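Local coordinates for glutathione S-transferase omega-like 2 (Saccharomyces cerevisiae, PDB 5LKB), which acts as a glutathione-dependent thiol transferase and reductase that reduces dehydroascorbate and dimethylarsinic acid and reacts with glutathionyl-(hydro)quinones, at residues 298-303 and 344-349. Numbering follows the deposited sequence.
Sequences DPVYVQ and LHYTRS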
ATOM      1  N   ASP A 298      -4.224  -8.560  -1.680  1.00 11.93           N
ATOM      2  CA  ASP A 298      -3.467  -7.613  -2.496  1.00 12.05           C
ATOM      3  C   ASP A 298      -4.329  -6.469  -2.999  1.00 13.45           C
ATOM      4  O   ASP A 298      -3.843  -5.323  -3.013  1.00 13.47           O
ATOM      5  CB  ASP A 298      -2.724  -8.321  -3.639  1.00 11.23           C
ATOM      6  CG  ASP A 298      -1.632  -9.249  -3.150  1.00 11.59           C
ATOM      7  OD1 ASP A 298      -1.373  -9.268  -1.927  1.00 15.10           O
ATOM      8  OD2 ASP A 298      -0.984  -9.926  -3.983  1.00 14.51           O
ATOM      9  N   PRO A 299      -5.568  -6.685  -3.429  1.00 13.24           N
ATOM     10  CA  PRO A 299      -6.383  -5.555  -3.912  1.00 13.67           C
ATOM     11  C   PRO A 299      -6.729  -4.507  -2.872  1.00 14.44           C
ATOM     12  O   PRO A 299      -6.949  -3.343  -3.241  1.00 14.63           O
ATOM     13  CB  PRO A 299      -7.642  -6.261  -4.459  1.00 13.89           C
ATOM     14  CG  PRO A 299      -7.165  -7.564  -4.898  1.00 13.46           C
ATOM     15  CD  PRO A 299      -6.148  -7.974  -3.848  1.00 12.19           C
ATOM     16  N   VAL A 300      -6.896  -4.899  -1.596  1.00 14.39           N
ATOM     17  CA  VAL A 300      -7.341  -3.999  -0.521  1.00 14.42           C
ATOM     18  C   VAL A 300      -6.475  -4.071   0.733  1.00 13.76           C
ATOM     19  O   VAL A 300      -6.057  -3.041   1.268  1.00 14.51           O
ATOM     20  CB  VAL A 300      -8.815  -4.290  -0.142  1.00 17.19           C
ATOM     21  CG1 VAL A 300      -9.153  -3.574   1.175  1.00 18.68           C
ATOM     22  CG2 VAL A 300      -9.687  -3.840  -1.303  1.00 19.53           C
ATOM     23  N   TYR A 301      -6.276  -5.240   1.316  1.00 13.26           N
ATOM     24  CA  TYR A 301      -5.784  -5.264   2.685  1.00 12.84           C
ATOM     25  C   TYR A 301      -4.358  -4.681   2.811  1.00 13.38           C
ATOM     26  O   TYR A 301      -4.026  -4.083   3.833  1.00 13.90           O
ATOM     27  CB  TYR A 301      -5.847  -6.648   3.280  1.00 14.20           C
ATOM     28  CG  TYR A 301      -7.269  -7.193   3.393  1.00 13.11           C
ATOM     29  CD1 TYR A 301      -8.370  -6.372   3.675  1.00 12.65           C
ATOM     30  CD2 TYR A 301      -7.487  -8.536   3.228  1.00 12.06           C
ATOM     31  CE1 TYR A 301      -9.670  -6.917   3.813  1.00 13.68           C
ATOM     32  CE2 TYR A 301      -8.750  -9.083   3.379  1.00 13.59           C
ATOM     33  CZ  TYR A 301      -9.814  -8.259   3.660  1.00 15.94           C
ATOM     34  OH  TYR A 301     -11.103  -8.756   3.797  1.00 15.67           O
ATOM     35  N   VAL A 302      -3.514  -4.872   1.800  1.00 11.95           N
ATOM     36  CA  VAL A 302      -2.157  -4.317   1.811  1.00 12.80           C
ATOM     37  C   VAL A 302      -2.174  -2.785   1.981  1.00 12.83           C
ATOM     38  O   VAL A 302      -1.620  -2.254   2.958  1.00 13.63           O
ATOM     39  CB  VAL A 302      -1.388  -4.737   0.555  1.00 11.35           C
ATOM     40  CG1 VAL A 302      -0.059  -3.969   0.438  1.00 13.50           C
ATOM     41  CG2 VAL A 302      -1.062  -6.200   0.606  1.00 12.58           C
ATOM     42  N   GLN A 303      -2.823  -2.063   1.083  1.00 13.57           N
ATOM     43  CA  GLN A 303      -2.832  -0.607   1.158  1.00 12.29           C
ATOM     44  C   GLN A 303      -3.760  -0.073   2.220  1.00 12.72           C
ATOM     45  O   GLN A 303      -3.426   0.882   2.943  1.00 13.62           O
ATOM     46  CB  GLN A 303      -3.197  -0.009  -0.194  1.00 13.53           C
ATOM     47  CG  GLN A 303      -3.050   1.469  -0.368  1.00 13.99           C
ATOM     48  CD  GLN A 303      -4.110   2.308   0.286  1.00 14.34           C
ATOM     49  OE1 GLN A 303      -5.275   1.929   0.360  1.00 13.56           O
ATOM     50  NE2 GLN A 303      -3.716   3.474   0.774  1.00 14.28           N
ATOM     51  N   LEU A 344     -14.107  -0.778  -4.016  1.00 13.43           N
ATOM     52  CA  LEU A 344     -14.948   0.373  -3.707  1.00 14.56           C
ATOM     53  C   LEU A 344     -15.481   0.316  -2.285  1.00 13.28           C
ATOM     54  O   LEU A 344     -15.448   1.306  -1.559  1.00 14.82           O
ATOM     55  CB  LEU A 344     -16.100   0.483  -4.717  1.00 15.44           C
ATOM     56  CG  LEU A 344     -15.733   0.895  -6.145  1.00 13.36           C
ATOM     57  CD1 LEU A 344     -16.931   0.620  -7.036  1.00 17.51           C
ATOM     58  CD2 LEU A 344     -15.358   2.396  -6.122  1.00 16.64           C
ATOM     59  N   HIS A 345     -15.965  -0.850  -1.846  1.00 14.03           N
ATOM     60  CA  HIS A 345     -16.530  -0.904  -0.491  1.00 14.43           C
ATOM     61  C   HIS A 345     -15.555  -0.363   0.540  1.00 12.86           C
ATOM     62  O   HIS A 345     -15.883   0.528   1.345  1.00 15.34           O
ATOM     63  CB  HIS A 345     -16.912  -2.334  -0.099  1.00 13.88           C
ATOM     64  CG  HIS A 345     -17.160  -2.452   1.359  1.00 15.47           C
ATOM     65  ND1 HIS A 345     -18.217  -1.802   1.950  1.00 15.97           N
ATOM     66  CD2 HIS A 345     -16.443  -3.026   2.361  1.00 16.23           C
ATOM     67  CE1 HIS A 345     -18.130  -1.949   3.264  1.00 15.82           C
ATOM     68  NE2 HIS A 345     -17.069  -2.693   3.540  1.00 15.66           N
ATOM     69  N   TYR A 346     -14.359  -0.958   0.591  1.00 13.46           N
ATOM     70  CA  TYR A 346     -13.469  -0.646   1.680  1.00 14.64           C
ATOM     71  C   TYR A 346     -12.998   0.794   1.590  1.00 15.56           C
ATOM     72  O   TYR A 346     -13.018   1.521   2.576  1.00 15.55           O
ATOM     73  CB  TYR A 346     -12.284  -1.599   1.654  1.00 14.95           C
ATOM     74  CG  TYR A 346     -12.571  -3.029   2.191  1.00 13.51           C
ATOM     75  CD1 TYR A 346     -13.031  -4.037   1.350  1.00 13.98           C
ATOM     76  CD2 TYR A 346     -12.296  -3.359   3.507  1.00 13.32           C
ATOM     77  CE1 TYR A 346     -13.224  -5.290   1.818  1.00 13.99           C
ATOM     78  CE2 TYR A 346     -12.520  -4.623   4.006  1.00 13.28           C
ATOM     79  CZ  TYR A 346     -12.996  -5.583   3.161  1.00 15.84           C
ATOM     80  OH  TYR A 346     -13.178  -6.888   3.545  1.00 15.43           O
ATOM     81  N   THR A 347     -12.554   1.209   0.399  1.00 14.50           N
ATOM     82  CA  THR A 347     -11.930   2.518   0.280  1.00 14.61           C
ATOM     83  C   THR A 347     -12.935   3.666   0.367  1.00 15.29           C
ATOM     84  O   THR A 347     -12.573   4.777   0.778  1.00 16.22           O
ATOM     85  CB  THR A 347     -11.142   2.628  -1.010  1.00 15.69           C
ATOM     86  OG1 THR A 347     -12.018   2.500  -2.120  1.00 15.26           O
ATOM     87  CG2 THR A 347      -9.992   1.615  -1.047  1.00 14.64           C
ATOM     88  N   ARG A 348     -14.176   3.443  -0.047  1.00 14.98           N
ATOM     89  CA  ARG A 348     -15.195   4.484  -0.012  1.00 15.15           C
ATOM     90  C   ARG A 348     -15.998   4.500   1.270  1.00 16.86           C
ATOM     91  O   ARG A 348     -16.607   5.529   1.562  1.00 19.23           O
ATOM     92  CB  ARG A 348     -16.177   4.320  -1.169  1.00 15.88           C
ATOM     93  CG  ARG A 348     -15.566   4.286  -2.567  1.00 17.76           C
ATOM     94  CD  ARG A 348     -14.895   5.619  -2.869  1.00 16.17           C
ATOM     95  NE  ARG A 348     -14.478   5.679  -4.269  1.00 16.33           N
ATOM     96  CZ  ARG A 348     -15.274   5.929  -5.297  1.00 18.69           C
ATOM     97  NH1 ARG A 348     -16.579   6.215  -5.094  1.00 17.43           N
ATOM     98  NH2 ARG A 348     -14.808   5.843  -6.529  1.00 17.74           N
ATOM     99  N   SER A 349     -15.977   3.438   2.067  1.00 17.26           N
ATOM    100  CA  SER A 349     -16.799   3.426   3.275  1.00 17.06           C
ATOM    101  C   SER A 349     -16.038   3.737   4.551  1.00 18.19           C
ATOM    102  O   SER A 349     -16.647   4.212   5.505  1.00 22.37           O
ATOM    103  CB  SER A 349     -17.464   2.062   3.462  1.00 17.26           C
ATOM    104  OG  SER A 349     -18.179   1.631   2.322  1.00 17.28           O
TER
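V300 and Y301 of helix 285-304 hold the ring of Y346 on helix 339-349. The tight part runs along that ring, with V300 at its CB end and Y301 at its hydroxyl end. CG1 of V300 sits over one face, 3.6 Å from Y346 CG, in a CH-pi contact 26° off the ring normal. A first torsion of 167° puts it there, turned away from the backbone N. The other face of Y346 carries CD2 of the neighbouring H345. Y301 meets the Y346 ring with its edge in an offset edge-to-face pair, planes at 87°. Its CE1 lies 3.6 Å from Y346 CZ. Both helices belong to the all-helical C-terminal domain of the glutathione transferase fold. Here the two tyrosines also touch P47, beside the nucleophile C46. The hydroxyls of Y301 and Y346 meet in a hydrogen bond, OH to OH 2.8 Å, and Y346 OH also bonds to Y224 OH. With an alanine in place of Y346, V300 CG1 would probably face a gap, and Y301 and Y224 would lose their shared hydroxyl partner. The contact is looser toward the partly exposed Q303, whose OE1 comes no nearer than 4.9 Å, to T347 CG2. The backbone O of Q303 accepts a hydrogen bond from NE2 of Q303 of the second subunit.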